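Local atomic coordinates of putative methyltransferase (Emericella variicolor, PDB entry 7DMB), a protein that probably transfers a methyl group from S-adenosylmethionine as a trans-acting methyltransferase of calbistrin biosynthesis, and binds the product S-adenosyl-L-homocysteine. Residues A[307-312]-A[375-380]. Residues are numbered along the deposited sequence; the frame is centred on the assembly and turned at random.
Sequences FLFNQE and NANMLA
Leu308, Asn310 and Glu312 form the hydrogen-bonded pairs of an antiparallel ladder with Ala380, Met378 and Ala376, two backbone bonds to each pair. The straightest runs from Asn310 N to Met378 O (2.7 Å, 174° at the hydrogen). Between these rungs, Phe309 faces Leu379 and Gln311 faces Asn377 as non-hydrogen-bonded pairs, where the strands also meet through CA-H...O contacts such as Phe309 CA to Met378 O (3.3 Å). Such a pairing illustrates the Rossmann-like methyltransferase fold, whose strand order 3-2-1-4-5-7-6 sets antiparallel strand 375-382 between 306-313 and 358-366. Side-chain polar contacts gather toward the bound S-adenosyl-L-homocysteine, about 7 Å from the Gln311 side chain: Gln311 NE2 donates to Asn377 OD1 (2.7 Å) within the carbonyl plane, while Ser282 holds Gln311 OE1 and Gly365 and Ser184 take Asn377 ND2, fixing both amides. The Asn375 amide stacks on that of Gln311, their planes 5° apart, and Asn375 OD1 is hydrogen-bonded to Asn283 ND2. Leu379 CG meets Phe307 CD1 at 3.5 Å, and Asn377 CB packs at 3.8 Å against Phe309 CE1, the Asn377 amide and the ring nearly parallel. On the face of Leu308, Asn310 and Glu312, Met378, bent at chi3 (-82°), brings CE within 3.5 Å of Glu312 CB, where both side chains touch Trp349 of helix 346-355.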
loop_
_atom_site.group_PDB
_atom_site.type_symbol
_atom_site.label_atom_id
_atom_site.label_comp_id
_atom_site.label_asym_id
_atom_site.label_seq_id
_atom_site.Cartn_x
_atom_site.Cartn_y
_atom_site.Cartn_z
ATOM N N PHE A 307 -15.400 -8.981 -8.825
ATOM C CA PHE A 307 -14.474 -7.871 -9.014
ATOM C C PHE A 307 -13.299 -7.990 -8.061
ATOM O O PHE A 307 -13.457 -8.385 -6.896
ATOM C CB PHE A 307 -15.147 -6.499 -8.765
ATOM C CG PHE A 307 -15.941 -5.974 -9.932
ATOM C CD1 PHE A 307 -15.346 -5.174 -10.901
ATOM C CD2 PHE A 307 -17.294 -6.270 -10.055
ATOM C CE1 PHE A 307 -16.082 -4.683 -11.960
ATOM C CE2 PHE A 307 -18.027 -5.790 -11.121
ATOM C CZ PHE A 307 -17.434 -4.994 -12.064
ATOM N N LEU A 308 -12.122 -7.628 -8.563
ATOM C CA LEU A 308 -10.967 -7.330 -7.727
ATOM C C LEU A 308 -10.872 -5.817 -7.560
ATOM O O LEU A 308 -10.845 -5.081 -8.552
ATOM C CB LEU A 308 -9.683 -7.877 -8.351
ATOM C CG LEU A 308 -8.390 -7.292 -7.767
ATOM C CD1 LEU A 308 -8.231 -7.651 -6.286
ATOM C CD2 LEU A 308 -7.213 -7.765 -8.585
ATOM N N PHE A 309 -10.847 -5.351 -6.316
ATOM C CA PHE A 309 -10.491 -3.970 -6.034
ATOM C C PHE A 309 -9.095 -3.976 -5.438
ATOM O O PHE A 309 -8.874 -4.538 -4.356
ATOM C CB PHE A 309 -11.488 -3.277 -5.105
ATOM C CG PHE A 309 -11.005 -1.946 -4.618
ATOM C CD1 PHE A 309 -10.917 -0.870 -5.481
ATOM C CD2 PHE A 309 -10.574 -1.786 -3.317
ATOM C CE1 PHE A 309 -10.434 0.350 -5.043
ATOM C CE2 PHE A 309 -10.111 -0.573 -2.880
ATOM C CZ PHE A 309 -10.028 0.494 -3.750
ATOM N N ASN A 310 -8.158 -3.366 -6.154
ATOM C CA ASN A 310 -6.728 -3.486 -5.877
ATOM C C ASN A 310 -6.142 -2.088 -5.681
ATOM O O ASN A 310 -6.076 -1.291 -6.623
ATOM C CB ASN A 310 -6.038 -4.239 -7.017
ATOM C CG ASN A 310 -4.583 -4.585 -6.721
ATOM O OD1 ASN A 310 -4.184 -4.782 -5.574
ATOM N ND2 ASN A 310 -3.789 -4.672 -7.775
ATOM N N GLN A 311 -5.746 -1.781 -4.454
ATOM C CA GLN A 311 -5.112 -0.510 -4.127
ATOM C C GLN A 311 -3.606 -0.738 -4.095
ATOM O O GLN A 311 -3.122 -1.549 -3.293
ATOM C CB GLN A 311 -5.620 0.000 -2.779
ATOM C CG GLN A 311 -5.282 1.452 -2.431
ATOM C CD GLN A 311 -5.904 1.869 -1.109
ATOM O OE1 GLN A 311 -5.582 1.313 -0.050
ATOM N NE2 GLN A 311 -6.817 2.836 -1.165
ATOM N N GLU A 312 -2.863 -0.032 -4.952
ATOM C CA GLU A 312 -1.456 -0.380 -5.144
ATOM C C GLU A 312 -0.579 0.841 -5.403
ATOM O O GLU A 312 -0.845 1.639 -6.303
ATOM C CB GLU A 312 -1.305 -1.380 -6.296
ATOM C CG GLU A 312 -1.410 -2.851 -5.873
ATOM C CD GLU A 312 -0.172 -3.324 -5.113
ATOM O OE1 GLU A 312 0.895 -2.653 -5.222
ATOM O OE2 GLU A 312 -0.252 -4.373 -4.433
ATOM N N ASN A 375 -1.068 5.904 -4.223
ATOM C CA ASN A 375 -1.846 4.712 -4.549
ATOM C C ASN A 375 -2.679 4.905 -5.819
ATOM O O ASN A 375 -3.345 5.933 -5.992
ATOM C CB ASN A 375 -2.796 4.372 -3.401
ATOM C CG ASN A 375 -2.177 3.488 -2.354
ATOM O OD1 ASN A 375 -1.431 2.573 -2.662
ATOM N ND2 ASN A 375 -2.523 3.731 -1.098
ATOM N N ALA A 376 -2.687 3.886 -6.680
ATOM C CA ALA A 376 -3.740 3.729 -7.684
ATOM C C ALA A 376 -4.830 2.789 -7.148
ATOM O O ALA A 376 -4.536 1.668 -6.721
ATOM C CB ALA A 376 -3.171 3.191 -9.000
ATOM N N ASN A 377 -6.082 3.256 -7.167
ATOM C CA ASN A 377 -7.247 2.465 -6.745
ATOM C C ASN A 377 -7.861 1.849 -7.995
ATOM O O ASN A 377 -8.531 2.543 -8.766
ATOM C CB ASN A 377 -8.280 3.322 -6.006
ATOM C CG ASN A 377 -7.732 3.934 -4.711
ATOM O OD1 ASN A 377 -7.619 3.257 -3.678
ATOM N ND2 ASN A 377 -7.376 5.220 -4.770
ATOM N N MET A 378 -7.639 0.547 -8.191
ATOM C CA MET A 378 -7.980 -0.140 -9.436
ATOM C C MET A 378 -9.115 -1.135 -9.216
ATOM O O MET A 378 -9.074 -1.940 -8.275
ATOM C CB MET A 378 -6.762 -0.870 -10.001
ATOM C CG MET A 378 -5.627 0.045 -10.412
ATOM S SD MET A 378 -4.091 -0.839 -10.730
ATOM C CE MET A 378 -3.450 -1.027 -9.072
ATOM N N LEU A 379 -10.108 -1.099 -10.096
ATOM C CA LEU A 379 -11.181 -2.088 -10.106
ATOM C C LEU A 379 -11.077 -2.900 -11.393
ATOM O O LEU A 379 -10.918 -2.339 -12.480
ATOM C CB LEU A 379 -12.552 -1.412 -9.982
ATOM C CG LEU A 379 -13.763 -2.315 -9.718
ATOM C CD1 LEU A 379 -13.610 -3.132 -8.429
ATOM C CD2 LEU A 379 -15.046 -1.484 -9.662
ATOM N N ALA A 380 -11.104 -4.216 -11.266
ATOM C CA ALA A 380 -10.993 -5.100 -12.415
ATOM C C ALA A 380 -12.070 -6.162 -12.299
ATOM O O ALA A 380 -12.368 -6.625 -11.194
ATOM C CB ALA A 380 -9.617 -5.752 -12.489
#